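Long-range contacts in endo-1,4-beta-xylanase C (Paenibacillus barcinonensis, PDB 4XUO), which hydrolyses internal beta-1,4-xylosidic linkages in xylans, and is represented here by its first, calcium-carrying CBM22 xylan-binding domain: residues D64-N69 with Y125-G130; P86-F91 with A110-D115; Q38-K43 with L148-I153; G29-V34 with Q47-T52. One frame throughout, in Å; residues are numbered along the deposited sequence.

Contact 1 (D64-N69 with Y125-G130); sequences DVVHKN and YSYEQG
The ring of Tyr127 has Lys68 over one face and its own chain along one edge. Lys68 CA makes an off-centre CH-pi contact, 4.2 Å from the Tyr127 ring centroid and 30° off the ring normal, while Gln129 C and Gly130 N lie in the ring plane at the edge, and Val66 O also comes up near that plane. Both segments are loops at one end of the CBM22 beta-sandwich, and each carries the chain from one sheet to the other. The first torsion of Tyr127 (chi1 74°) swings the ring toward residues 66-68, which is how Lys68 CA comes to sit over its face. Its edge reaches Val66, where CG1 stands 4.1 Å from Tyr127 CE1, the valine and the ring passing alongside one another and pointing opposite ways. Leu133 and Arg95 pack on the ring from the neighbouring strands. With the ring cut back to an alanine here, Val66 CG1 and Lys68 CA would probably lose their shared partner and a gap would open between the loops. The backbones are tied more directly. Asn69 N donates to Tyr127 O at 2.9 Å, approaching nearly along the C=O axis. A water bridges the next step: it accepts from Tyr127 N at 2.9 Å and also bonds to His67 O. Further out, the Lys68 side chain, bent at chi3, runs its methylenes past the Glu128 carbonyl. There CG, CD and CE of Lys68 each lie 3.4 Å from Glu128 O.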
loop_
_atom_site.group_PDB
_atom_site.type_symbol
_atom_site.label_atom_id
_atom_site.label_comp_id
_atom_site.label_asym_id
_atom_site.label_seq_id
_atom_site.Cartn_x
_atom_site.Cartn_y
_atom_site.Cartn_z
ATOM N N ASP A 64 2.934 3.529 -13.697
ATOM C CA ASP A 64 4.219 4.082 -14.156
ATOM C C ASP A 64 5.424 3.500 -13.424
ATOM O O ASP A 64 6.576 3.803 -13.747
ATOM C CB ASP A 64 4.214 5.603 -14.027
ATOM C CG ASP A 64 3.145 6.252 -14.879
ATOM O OD1 ASP A 64 2.954 5.802 -16.013
ATOM O OD2 ASP A 64 2.486 7.205 -14.417
ATOM N N VAL A 65 5.179 2.638 -12.451
ATOM C CA VAL A 65 6.236 2.126 -11.609
ATOM C C VAL A 65 6.644 0.693 -11.957
ATOM O O VAL A 65 7.842 0.359 -11.885
ATOM C CB VAL A 65 5.793 2.171 -10.124
ATOM C CG1 VAL A 65 6.887 1.668 -9.185
ATOM C CG2 VAL A 65 5.366 3.592 -9.766
ATOM N N VAL A 66 5.645 -0.150 -12.252
ATOM C CA VAL A 66 5.850 -1.575 -12.503
ATOM C C VAL A 66 5.445 -1.857 -13.933
ATOM O O VAL A 66 4.359 -1.500 -14.356
ATOM C CB VAL A 66 5.009 -2.457 -11.547
ATOM C CG1 VAL A 66 5.274 -3.939 -11.825
ATOM C CG2 VAL A 66 5.279 -2.100 -10.085
ATOM N N HIS A 67 6.327 -2.540 -14.659
ATOM C CA HIS A 67 6.081 -2.881 -16.042
ATOM C C HIS A 67 6.074 -4.402 -16.265
ATOM O O HIS A 67 6.465 -5.202 -15.383
ATOM C CB HIS A 67 7.077 -2.076 -16.926
ATOM C CG HIS A 67 6.878 -0.595 -16.816
ATOM N ND1 HIS A 67 5.976 0.093 -17.595
ATOM C CD2 HIS A 67 7.411 0.319 -15.963
ATOM C CE1 HIS A 67 5.951 1.364 -17.222
ATOM N NE2 HIS A 67 6.833 1.533 -16.257
ATOM N N LYS A 68 5.607 -4.813 -17.437
ATOM C CA LYS A 68 5.296 -6.211 -17.710
ATOM C C LYS A 68 6.438 -7.198 -17.419
ATOM O O LYS A 68 7.567 -6.999 -17.840
ATOM C CB LYS A 68 4.858 -6.372 -19.171
ATOM C CG LYS A 68 4.211 -7.715 -19.446
ATOM C CD LYS A 68 3.997 -7.913 -20.947
ATOM C CE LYS A 68 2.680 -7.340 -21.387
ATOM N NZ LYS A 68 2.441 -7.735 -22.807
ATOM N N ASN A 69 6.105 -8.245 -16.680
ATOM C CA ASN A 69 7.015 -9.341 -16.281
ATOM C C ASN A 69 8.124 -8.969 -15.286
ATOM O O ASN A 69 8.932 -9.829 -14.920
ATOM C CB ASN A 69 7.593 -10.072 -17.523
ATOM C CG ASN A 69 6.529 -10.751 -18.362
ATOM O OD1 ASN A 69 5.614 -11.426 -17.849
ATOM N ND2 ASN A 69 6.628 -10.569 -19.665
ATOM N N TYR A 125 5.528 -9.056 -6.192
ATOM C CA TYR A 125 4.461 -8.894 -7.155
ATOM C C TYR A 125 5.036 -8.829 -8.588
ATOM O O TYR A 125 6.151 -8.313 -8.804
ATOM C CB TYR A 125 3.693 -7.592 -6.851
ATOM C CG TYR A 125 2.588 -7.328 -7.844
ATOM C CD1 TYR A 125 1.422 -8.042 -7.796
ATOM C CD2 TYR A 125 2.754 -6.426 -8.886
ATOM C CE1 TYR A 125 0.418 -7.845 -8.719
ATOM C CE2 TYR A 125 1.763 -6.238 -9.824
ATOM C CZ TYR A 125 0.591 -6.951 -9.722
ATOM O OH TYR A 125 -0.414 -6.793 -10.637
ATOM N N SER A 126 4.238 -9.349 -9.512
ATOM C CA SER A 126 4.445 -9.241 -10.963
ATOM C C SER A 126 3.139 -9.480 -11.700
ATOM O O SER A 126 2.212 -10.092 -11.166
ATOM C CB SER A 126 5.462 -10.281 -11.414
ATOM O OG SER A 126 5.005 -11.615 -11.226
ATOM N N TYR A 127 3.087 -9.056 -12.951
ATOM C CA TYR A 127 1.958 -9.358 -13.821
ATOM C C TYR A 127 2.438 -9.678 -15.228
ATOM O O TYR A 127 3.505 -9.190 -15.662
ATOM C CB TYR A 127 0.959 -8.196 -13.861
ATOM C CG TYR A 127 1.412 -7.003 -14.666
ATOM C CD1 TYR A 127 2.366 -6.105 -14.174
ATOM C CD2 TYR A 127 0.890 -6.765 -15.920
ATOM C CE1 TYR A 127 2.786 -5.013 -14.931
ATOM C CE2 TYR A 127 1.308 -5.678 -16.677
ATOM C CZ TYR A 127 2.243 -4.804 -16.181
ATOM O OH TYR A 127 2.657 -3.732 -16.988
ATOM N N GLU A 128 1.600 -10.416 -15.948
ATOM C CA GLU A 128 1.923 -10.889 -17.315
ATOM C C GLU A 128 1.230 -10.113 -18.416
ATOM O O GLU A 128 1.747 -10.038 -19.535
ATOM C CB GLU A 128 1.538 -12.359 -17.460
ATOM C CG GLU A 128 2.147 -13.279 -16.413
ATOM C CD GLU A 128 1.631 -14.701 -16.530
ATOM O OE1 GLU A 128 0.844 -15.131 -15.658
ATOM O OE2 GLU A 128 2.000 -15.385 -17.505
ATOM N N GLN A 129 0.035 -9.604 -18.138
ATOM C CA GLN A 129 -0.718 -8.800 -19.116
ATOM C C GLN A 129 -1.478 -7.696 -18.389
ATOM O O GLN A 129 -1.958 -7.918 -17.291
ATOM C CB GLN A 129 -1.706 -9.691 -19.884
ATOM C CG GLN A 129 -2.565 -10.587 -19.009
ATOM C CD GLN A 129 -3.708 -11.307 -19.740
ATOM O OE1 GLN A 129 -3.658 -12.521 -19.961
ATOM N NE2 GLN A 129 -4.734 -10.583 -20.091
ATOM N N GLY A 130 -1.598 -6.525 -19.007
ATOM C CA GLY A 130 -2.399 -5.452 -18.432
ATOM C C GLY A 130 -2.029 -4.024 -18.787
ATOM O O GLY A 130 -0.916 -3.739 -19.258
HETATM O O HOH W 1 5.285 -7.174 -13.441
#

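Contact 2 (P86-F91 with A110-D115); sequences PADLKF and AEQVTD. Unlike the reference sequence in segment 86-91: Ala87 (reference Pro).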
loop_
_atom_site.group_PDB
_atom_site.type_symbol
_atom_site.label_atom_id
_atom_site.label_comp_id
_atom_site.label_asym_id
_atom_site.label_seq_id
_atom_site.Cartn_x
_atom_site.Cartn_y
_atom_site.Cartn_z
ATOM N N PRO A 86 -8.129 -4.857 17.138
ATOM C CA PRO A 86 -7.248 -5.616 16.258
ATOM C C PRO A 86 -7.905 -6.026 14.946
ATOM O O PRO A 86 -9.058 -6.477 14.935
ATOM C CB PRO A 86 -6.892 -6.843 17.104
ATOM C CG PRO A 86 -6.841 -6.281 18.490
ATOM C CD PRO A 86 -8.014 -5.328 18.534
ATOM N N ALA A 87 -7.161 -5.859 13.846
ATOM C CA ALA A 87 -7.652 -6.138 12.514
ATOM C C ALA A 87 -6.517 -6.555 11.571
ATOM O O ALA A 87 -5.331 -6.298 11.836
ATOM C CB ALA A 87 -8.387 -4.933 11.935
ATOM N N ASP A 88 -6.898 -7.225 10.484
ATOM C CA ASP A 88 -5.920 -7.818 9.560
ATOM C C ASP A 88 -5.784 -6.863 8.378
ATOM O O ASP A 88 -6.786 -6.302 7.923
ATOM C CB ASP A 88 -6.341 -9.215 9.097
ATOM C CG ASP A 88 -6.437 -10.256 10.255
ATOM O OD1 ASP A 88 -5.665 -10.185 11.245
ATOM O OD2 ASP A 88 -7.314 -11.159 10.169
ATOM N N LEU A 89 -4.557 -6.627 7.926
ATOM C CA LEU A 89 -4.279 -5.684 6.821
ATOM C C LEU A 89 -3.471 -6.401 5.747
ATOM O O LEU A 89 -2.569 -7.180 6.068
ATOM C CB LEU A 89 -3.445 -4.475 7.286
ATOM C CG LEU A 89 -4.221 -3.287 7.852
ATOM C CD1 LEU A 89 -5.073 -3.721 9.023
ATOM C CD2 LEU A 89 -3.251 -2.180 8.247
ATOM N N LYS A 90 -3.756 -6.102 4.486
ATOM C CA LYS A 90 -2.921 -6.613 3.382
ATOM C C LYS A 90 -2.849 -5.630 2.248
ATOM O O LYS A 90 -3.732 -4.751 2.138
ATOM C CB LYS A 90 -3.468 -7.939 2.847
ATOM C CG LYS A 90 -4.803 -7.880 2.120
ATOM C CD LYS A 90 -5.256 -9.271 1.693
ATOM C CE LYS A 90 -6.101 -9.177 0.444
ATOM N NZ LYS A 90 -6.889 -10.390 0.206
ATOM N N PHE A 91 -1.844 -5.799 1.383
ATOM C CA PHE A 91 -1.799 -5.078 0.101
ATOM C C PHE A 91 -2.463 -5.865 -1.032
ATOM O O PHE A 91 -2.235 -7.044 -1.163
ATOM C CB PHE A 91 -0.354 -4.851 -0.329
ATOM C CG PHE A 91 0.398 -3.835 0.491
ATOM C CD1 PHE A 91 0.053 -2.502 0.481
ATOM C CD2 PHE A 91 1.559 -4.221 1.190
ATOM C CE1 PHE A 91 0.782 -1.571 1.201
ATOM C CE2 PHE A 91 2.294 -3.288 1.889
ATOM C CZ PHE A 91 1.897 -1.966 1.905
ATOM N N ALA A 110 -2.632 -11.489 4.644
ATOM C CA ALA A 110 -2.997 -10.487 5.633
ATOM C C ALA A 110 -2.354 -10.755 6.985
ATOM O O ALA A 110 -2.283 -11.916 7.407
ATOM C CB ALA A 110 -4.483 -10.399 5.793
ATOM N N GLU A 111 -1.874 -9.689 7.641
ATOM C CA GLU A 111 -1.227 -9.765 8.963
ATOM C C GLU A 111 -2.166 -9.109 9.994
ATOM O O GLU A 111 -2.829 -8.095 9.704
ATOM C CB GLU A 111 0.128 -9.048 8.962
ATOM C CG GLU A 111 1.261 -9.792 8.258
ATOM C CD GLU A 111 1.895 -10.890 9.094
ATOM O OE1 GLU A 111 1.553 -10.984 10.291
ATOM O OE2 GLU A 111 2.753 -11.649 8.552
ATOM N N GLN A 112 -2.240 -9.699 11.188
ATOM C CA GLN A 112 -2.911 -9.038 12.307
ATOM C C GLN A 112 -2.113 -7.821 12.754
ATOM O O GLN A 112 -0.906 -7.915 12.975
ATOM C CB GLN A 112 -3.063 -9.994 13.507
ATOM C CG GLN A 112 -3.380 -9.231 14.794
ATOM C CD GLN A 112 -3.866 -10.110 15.935
ATOM O OE1 GLN A 112 -5.060 -10.404 16.051
ATOM N NE2 GLN A 112 -2.943 -10.513 16.791
ATOM N N VAL A 113 -2.810 -6.693 12.914
ATOM C CA VAL A 113 -2.231 -5.422 13.312
ATOM C C VAL A 113 -3.050 -4.816 14.480
ATOM O O VAL A 113 -4.271 -5.000 14.542
ATOM C CB VAL A 113 -2.220 -4.417 12.142
ATOM C CG1 VAL A 113 -1.490 -3.137 12.531
ATOM C CG2 VAL A 113 -1.543 -5.044 10.925
ATOM N N THR A 114 -2.359 -4.165 15.419
ATOM C CA THR A 114 -3.011 -3.530 16.591
ATOM C C THR A 114 -2.693 -2.043 16.634
ATOM O O THR A 114 -1.837 -1.555 15.876
ATOM C CB THR A 114 -2.526 -4.176 17.933
ATOM O OG1 THR A 114 -1.154 -3.855 18.186
ATOM C CG2 THR A 114 -2.686 -5.698 17.887
ATOM N N ASP A 115 -3.344 -1.321 17.552
ATOM C CA ASP A 115 -2.973 0.070 17.818
ATOM C C ASP A 115 -1.748 0.264 18.739
ATOM O O ASP A 115 -1.418 1.392 19.079
ATOM C CB ASP A 115 -4.207 0.897 18.261
ATOM C CG ASP A 115 -4.606 0.683 19.712
ATOM O OD1 ASP A 115 -4.080 -0.216 20.410
ATOM O OD2 ASP A 115 -5.472 1.462 20.152
#
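Val113 N donates to Ala87 O at 2.8 Å, the shortest hydrogen bond between these segments, from a position tilted 23° out of the carbonyl plane. The bond belongs to an antiparallel ladder that adds the short strand 111-113 to strand 87-96 in one sheet of the CBM22 beta-sandwich. In the same hydrogen-bonded pair Ala87 N returns a bond to Val113 O at 3.1 Å, and Leu89 with Glu111 makes the next such pair. Ala87 differs from the reference sequence, which has a proline at this position. Between the two pairs, Asp88 faces Gln112 as a non-hydrogen-bonded pair. Glu111 O takes one hydrogen bond, from Leu89 N at 2.9 Å, and a C-H contact from Asp88 CA. Side chains alternate across the ladder. On the inner face Leu89 CB meets Val113 CG2 at 4.1 Å, and both residues pack on Val78 and Leu80 of strand 71-80 in the opposing sheet, making this face part of the sandwich core. With chi1 of Val113 at -175°, CG2 stands beside the backbone N, anti to the carbonyl carbon, and from there it meets Leu89 CB. On the other face Asp88 and Gln112 cross obliquely, with carboxylate and amide planes 32° apart. Asp88 OD1 presses on the glutamine's carbons, coming 3.5 Å from Gln112 CB. At the far end Lys90 sends NZ off to Gln106, while its root stays at the contact: Lys90 CB packs against Ala110 CB at 4.0 Å.

Contact 3 (Q38-K43 with L148-I153); sequences QAYQGK and LDEFQI. With CA (calcium ion), chain C.
Asp149 holds its CG anti to the backbone N (chi1 -156°), which aims the carboxylate at the loop where Tyr40 and Gln41 present their backbone N-H groups. This is the calcium site of the CBM22 beta-sandwich, where the ion joins loop 38-43 to the bend in strand 146-157. Both N-H groups bond to one oxygen. Tyr40 N reaches the anti lone pair of Asp149 OD2 at 2.9 Å, whereas Gln41 N comes from above the carboxylate plane at 3.1 Å to the same OD2, in an almost straight bond of 176°. OD2 also binds the calcium ion at 2.6 Å, and with Asp149 OD1 on the metal too, at 2.5 Å, the aspartate is bidentate, its rotation fixed by metal and amides together. Gln41 O joins the shell at 2.5 Å from the calcium, with Ser15 O, Glu17 OE2 and Gln44 O as further protein ligands. The remaining ligand is a water 2.3 Å from the calcium, and this water donates to Glu150 OE2 at 2.7 Å. In this second-shell residue CG, anti to the carbonyl carbon, lies 3.6 Å from Gln41 CB and at the edge of the Tyr40 ring; the bend at chi2 then turns OE2 to the water. Were Glu150 shortened to an alanine, the calcium-bound water would probably lose this acceptor. Before the corner at Glu150, Leu148 pairs with strand 45-49 and Asp149 with Tyr77 of strand 71-80; beyond it, Phe151 bonds to His14. Tyr40 in turn stacks on Tyr77, so the calcium loop rests against strand 71-80.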
loop_
_atom_site.group_PDB
_atom_site.type_symbol
_atom_site.label_atom_id
_atom_site.label_comp_id
_atom_site.label_asym_id
_atom_site.label_seq_id
_atom_site.Cartn_x
_atom_site.Cartn_y
_atom_site.Cartn_z
ATOM N N GLN A 38 1.893 10.128 14.825
ATOM C CA GLN A 38 2.499 8.789 14.926
ATOM C C GLN A 38 3.429 8.585 13.746
ATOM O O GLN A 38 3.168 9.120 12.675
ATOM C CB GLN A 38 1.418 7.721 14.839
ATOM C CG GLN A 38 0.400 7.689 15.962
ATOM C CD GLN A 38 0.909 6.962 17.179
ATOM O OE1 GLN A 38 1.709 6.044 17.077
ATOM N NE2 GLN A 38 0.440 7.366 18.342
ATOM N N ALA A 39 4.480 7.784 13.922
ATOM C CA ALA A 39 5.378 7.442 12.813
ATOM C C ALA A 39 6.232 6.240 13.177
ATOM O O ALA A 39 6.471 5.970 14.360
ATOM C CB ALA A 39 6.269 8.625 12.437
ATOM N N TYR A 40 6.682 5.511 12.161
ATOM C CA TYR A 40 7.549 4.375 12.402
ATOM C C TYR A 40 8.995 4.848 12.324
ATOM O O TYR A 40 9.827 4.390 13.100
ATOM C CB TYR A 40 7.262 3.224 11.427
ATOM C CG TYR A 40 8.323 2.151 11.482
ATOM C CD1 TYR A 40 8.351 1.216 12.508
ATOM C CD2 TYR A 40 9.330 2.109 10.534
ATOM C CE1 TYR A 40 9.353 0.249 12.562
ATOM C CE2 TYR A 40 10.318 1.151 10.580
ATOM C CZ TYR A 40 10.325 0.226 11.593
ATOM O OH TYR A 40 11.341 -0.706 11.606
ATOM N N GLN A 41 9.263 5.745 11.369
ATOM C CA GLN A 41 10.529 6.442 11.195
ATOM C C GLN A 41 10.269 7.933 10.978
ATOM O O GLN A 41 9.267 8.322 10.364
ATOM C CB GLN A 41 11.246 5.919 9.964
ATOM C CG GLN A 41 12.740 6.116 9.991
ATOM C CD GLN A 41 13.408 5.081 10.873
ATOM O OE1 GLN A 41 12.847 4.009 11.137
ATOM N NE2 GLN A 41 14.615 5.386 11.332
ATOM N N GLY A 42 11.170 8.783 11.473
ATOM C CA GLY A 42 10.981 10.227 11.337
ATOM C C GLY A 42 9.807 10.723 12.154
ATOM O O GLY A 42 9.491 10.177 13.219
ATOM N N LYS A 43 9.158 11.778 11.678
ATOM C CA LYS A 43 8.107 12.421 12.455
ATOM C C LYS A 43 6.710 12.131 11.942
ATOM O O LYS A 43 5.737 12.342 12.664
ATOM C CB LYS A 43 8.312 13.949 12.476
ATOM C CG LYS A 43 9.745 14.400 12.776
ATOM C CD LYS A 43 9.843 15.910 12.999
ATOM C CE LYS A 43 9.764 16.691 11.695
ATOM N NZ LYS A 43 9.770 18.163 11.918
ATOM N N LEU A 148 0.400 4.053 7.645
ATOM C CA LEU A 148 1.452 3.460 6.825
ATOM C C LEU A 148 2.701 4.322 6.843
ATOM O O LEU A 148 2.618 5.559 6.666
ATOM C CB LEU A 148 0.969 3.306 5.363
ATOM C CG LEU A 148 1.983 2.839 4.324
ATOM C CD1 LEU A 148 2.410 1.401 4.579
ATOM C CD2 LEU A 148 1.481 2.987 2.894
ATOM N N ASP A 149 3.862 3.702 6.984
ATOM C CA ASP A 149 5.141 4.462 6.915
ATOM C C ASP A 149 6.254 3.629 6.270
ATOM O O ASP A 149 6.148 2.409 6.157
ATOM C CB ASP A 149 5.559 4.914 8.331
ATOM C CG ASP A 149 6.484 6.141 8.326
ATOM O OD1 ASP A 149 6.740 6.749 7.223
ATOM O OD2 ASP A 149 6.938 6.510 9.434
ATOM N N GLU A 150 7.329 4.293 5.844
ATOM C CA GLU A 150 8.497 3.626 5.256
ATOM C C GLU A 150 8.059 2.645 4.180
ATOM O O GLU A 150 8.397 1.475 4.203
ATOM C CB GLU A 150 9.382 2.955 6.327
ATOM C CG GLU A 150 10.193 3.953 7.126
ATOM C CD GLU A 150 11.242 4.678 6.303
ATOM O OE1 GLU A 150 12.353 4.122 6.122
ATOM O OE2 GLU A 150 10.962 5.811 5.839
ATOM N N PHE A 151 7.263 3.152 3.250
ATOM C CA PHE A 151 6.801 2.358 2.115
ATOM C C PHE A 151 7.878 2.304 1.041
ATOM O O PHE A 151 8.552 3.306 0.794
ATOM C CB PHE A 151 5.495 2.939 1.557
ATOM C CG PHE A 151 4.986 2.217 0.331
ATOM C CD1 PHE A 151 4.312 1.014 0.435
ATOM C CD2 PHE A 151 5.181 2.765 -0.920
ATOM C CE1 PHE A 151 3.855 0.351 -0.695
ATOM C CE2 PHE A 151 4.731 2.117 -2.062
ATOM C CZ PHE A 151 4.061 0.907 -1.950
ATOM N N GLN A 152 8.070 1.128 0.444
ATOM C CA GLN A 152 9.114 0.927 -0.579
ATOM C C GLN A 152 8.719 -0.101 -1.638
ATOM O O GLN A 152 8.066 -1.085 -1.338
ATOM C CB GLN A 152 10.414 0.479 0.108
ATOM C CG GLN A 152 11.619 0.263 -0.785
ATOM C CD GLN A 152 12.843 -0.200 0.019
ATOM O OE1 GLN A 152 13.528 0.612 0.617
ATOM N NE2 GLN A 152 13.084 -1.494 0.069
ATOM N N ILE A 153 9.158 0.119 -2.874
ATOM C CA ILE A 153 9.048 -0.864 -3.916
ATOM C C ILE A 153 10.464 -0.988 -4.518
ATOM O O ILE A 153 11.031 0.024 -4.914
ATOM C CB ILE A 153 8.059 -0.444 -5.028
ATOM C CG1 ILE A 153 6.653 -0.225 -4.456
ATOM C CG2 ILE A 153 8.063 -1.470 -6.134
ATOM C CD1 ILE A 153 5.577 0.071 -5.497
HETATM CA CA CA C . 7.984 8.588 8.282
HETATM O O HOH W 2 10.020 7.744 7.523
#

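Contact 4 (G29-V34 with Q47-T52); sequences GVKVDV and QTTGRT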
loop_
_atom_site.group_PDB
_atom_site.type_symbol
_atom_site.label_atom_id
_atom_site.label_comp_id
_atom_site.label_asym_id
_atom_site.label_seq_id
_atom_site.Cartn_x
_atom_site.Cartn_y
_atom_site.Cartn_z
ATOM N N GLY A 29 -14.953 6.865 0.022
ATOM C CA GLY A 29 -15.146 8.139 0.703
ATOM C C GLY A 29 -14.365 8.271 1.992
ATOM O O GLY A 29 -14.935 8.530 3.048
ATOM N N VAL A 30 -13.042 8.103 1.892
ATOM C CA VAL A 30 -12.128 8.130 3.023
ATOM C C VAL A 30 -11.272 9.389 3.004
ATOM O O VAL A 30 -11.261 10.153 2.015
ATOM C CB VAL A 30 -11.185 6.886 3.026
ATOM C CG1 VAL A 30 -11.998 5.609 3.047
ATOM C CG2 VAL A 30 -10.238 6.904 1.841
ATOM N N LYS A 31 -10.571 9.596 4.117
ATOM C CA LYS A 31 -9.651 10.702 4.291
ATOM C C LYS A 31 -8.240 10.153 4.386
ATOM O O LYS A 31 -7.910 9.390 5.300
ATOM C CB LYS A 31 -10.013 11.483 5.561
ATOM C CG LYS A 31 -9.039 12.596 5.934
ATOM C CD LYS A 31 -9.534 13.371 7.157
ATOM C CE LYS A 31 -8.623 14.540 7.493
ATOM N NZ LYS A 31 -9.379 15.705 8.027
ATOM N N VAL A 32 -7.413 10.562 3.440
ATOM C CA VAL A 32 -6.049 10.120 3.377
ATOM C C VAL A 32 -5.149 11.343 3.449
ATOM O O VAL A 32 -5.226 12.225 2.573
ATOM C CB VAL A 32 -5.757 9.356 2.079
ATOM C CG1 VAL A 32 -4.260 9.111 1.941
ATOM C CG2 VAL A 32 -6.546 8.044 2.048
ATOM N N ASP A 33 -4.319 11.399 4.489
ATOM C CA ASP A 33 -3.476 12.574 4.739
ATOM C C ASP A 33 -2.283 12.214 5.613
ATOM O O ASP A 33 -2.248 11.142 6.208
ATOM C CB ASP A 33 -4.310 13.688 5.389
ATOM C CG ASP A 33 -4.982 13.258 6.700
ATOM O OD1 ASP A 33 -4.612 12.234 7.320
ATOM O OD2 ASP A 33 -5.893 13.976 7.152
ATOM N N VAL A 34 -1.303 13.105 5.666
ATOM C CA VAL A 34 -0.125 12.901 6.500
ATOM C C VAL A 34 -0.409 13.361 7.946
ATOM O O VAL A 34 -1.165 14.329 8.175
ATOM C CB VAL A 34 1.090 13.597 5.878
ATOM C CG1 VAL A 34 2.319 13.451 6.743
ATOM C CG2 VAL A 34 1.345 13.001 4.502
ATOM N N GLN A 47 -1.969 8.562 7.112
ATOM C CA GLN A 47 -3.113 8.111 7.907
ATOM C C GLN A 47 -4.365 7.961 7.057
ATOM O O GLN A 47 -4.707 8.857 6.265
ATOM C CB GLN A 47 -3.376 9.114 9.049
ATOM C CG GLN A 47 -4.680 8.904 9.800
ATOM C CD GLN A 47 -4.838 9.882 10.946
ATOM O OE1 GLN A 47 -4.874 11.101 10.742
ATOM N NE2 GLN A 47 -4.900 9.359 12.152
ATOM N N THR A 48 -5.094 6.875 7.277
ATOM C CA THR A 48 -6.362 6.667 6.620
ATOM C C THR A 48 -7.485 6.524 7.649
ATOM O O THR A 48 -7.425 5.648 8.510
ATOM C CB THR A 48 -6.326 5.414 5.717
ATOM O OG1 THR A 48 -5.316 5.565 4.693
ATOM C CG2 THR A 48 -7.654 5.223 5.057
ATOM N N THR A 49 -8.484 7.413 7.576
ATOM C CA THR A 49 -9.693 7.315 8.379
ATOM C C THR A 49 -10.963 7.399 7.524
ATOM O O THR A 49 -10.912 7.762 6.341
ATOM C CB THR A 49 -9.768 8.466 9.407
ATOM O OG1 THR A 49 -9.748 9.725 8.723
ATOM C CG2 THR A 49 -8.636 8.375 10.418
ATOM N N GLY A 50 -12.108 7.096 8.132
ATOM C CA GLY A 50 -13.396 7.238 7.459
ATOM C C GLY A 50 -13.814 6.070 6.590
ATOM O O GLY A 50 -14.691 6.196 5.728
ATOM N N ARG A 51 -13.167 4.922 6.800
ATOM C CA ARG A 51 -13.532 3.713 6.098
ATOM C C ARG A 51 -14.902 3.223 6.565
ATOM O O ARG A 51 -15.145 3.163 7.768
ATOM C CB ARG A 51 -12.455 2.622 6.315
ATOM C CG ARG A 51 -11.140 2.968 5.633
ATOM C CD ARG A 51 -10.024 1.938 5.835
ATOM N NE ARG A 51 -10.326 0.674 5.159
ATOM C CZ ARG A 51 -10.750 -0.451 5.738
ATOM N NH1 ARG A 51 -10.919 -0.564 7.040
ATOM N NH2 ARG A 51 -10.992 -1.490 4.980
ATOM N N THR A 52 -15.785 2.947 5.594
ATOM C CA THR A 52 -17.067 2.274 5.832
ATOM C C THR A 52 -17.248 0.910 5.143
ATOM O O THR A 52 -18.114 0.146 5.569
ATOM C CB THR A 52 -18.255 3.177 5.439
ATOM O OG1 THR A 52 -18.059 3.690 4.114
ATOM C CG2 THR A 52 -18.357 4.314 6.390
#
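Strands 31-34 and 47-49 run antiparallel as a beta hairpin, their axes 4.9 Å apart at closest and 156° between directions. Lys31 with Thr49 and Asp33 with Gln47 are the hydrogen-bonded pairs; Lys31 N points to Thr49 O at 2.9 Å in a straight bond, and Gln47 N meets Asp33 O at 2.7 Å. Val32 and Thr48 form the non-hydrogen-bonded pair between them, where Thr48 CA points its C-H at Lys31 O and Val32 CA at Gln47 O. Side chains of each pair lie side by side. On one face Lys31 CB rests 3.6 Å from Thr49 OG1, which chi1 of 59° places between the backbone N and the carbonyl carbon. Next to it, Asp33 OD1 and Gln47 OE1 lie alongside each other at 3.6 Å, two acceptors with no hydrogen bond between them. On the other face Val32 CG2 touches Thr48 OG1 at 3.8 Å. At the open end Val30 takes over: its CB comes 3.4 Å from Thr49 O, while Val30 CG1 packs along Arg51 CG at 3.8 Å. Gly50 fits here because a side chain would jam against the preceding carbonyl and crowd Val30. Arg51 carries its guanidinium away from the hairpin, to the carbonyls of Asp141, Ala144, Asn56 and Ser139. Within the CBM22 sandwich, strand 45-49 lies between strand 31-35 and strand 146-157, bonding to Tyr146 through Thr48, while Val32 and Thr48 pack on Pro58 of strand 57-61 in the other sheet.

All four contacts belong to one CBM22 beta-sandwich. Along the chain, contact 4 and contact 3 interleave first, since the loop 38-43 of contact 3 connects the two hairpin strands of contact 4; their centres are 17 Å apart, and strands 45-49 and 146-157 are sheet neighbours. Contacts 1 and 2 both fall within the long span that contact 3 closes, contact 2 inside contact 1. Contact 1 sits at the far end, its centre 25 to 27 Å from the others, yet Val65 packs on Ile153 of contact 3. Contact 2, in the other sheet, reaches contact 3 through Phe91 on Phe151. These two side-chain touches join contacts 1 and 2 to the strand that carries the calcium ligand Asp149.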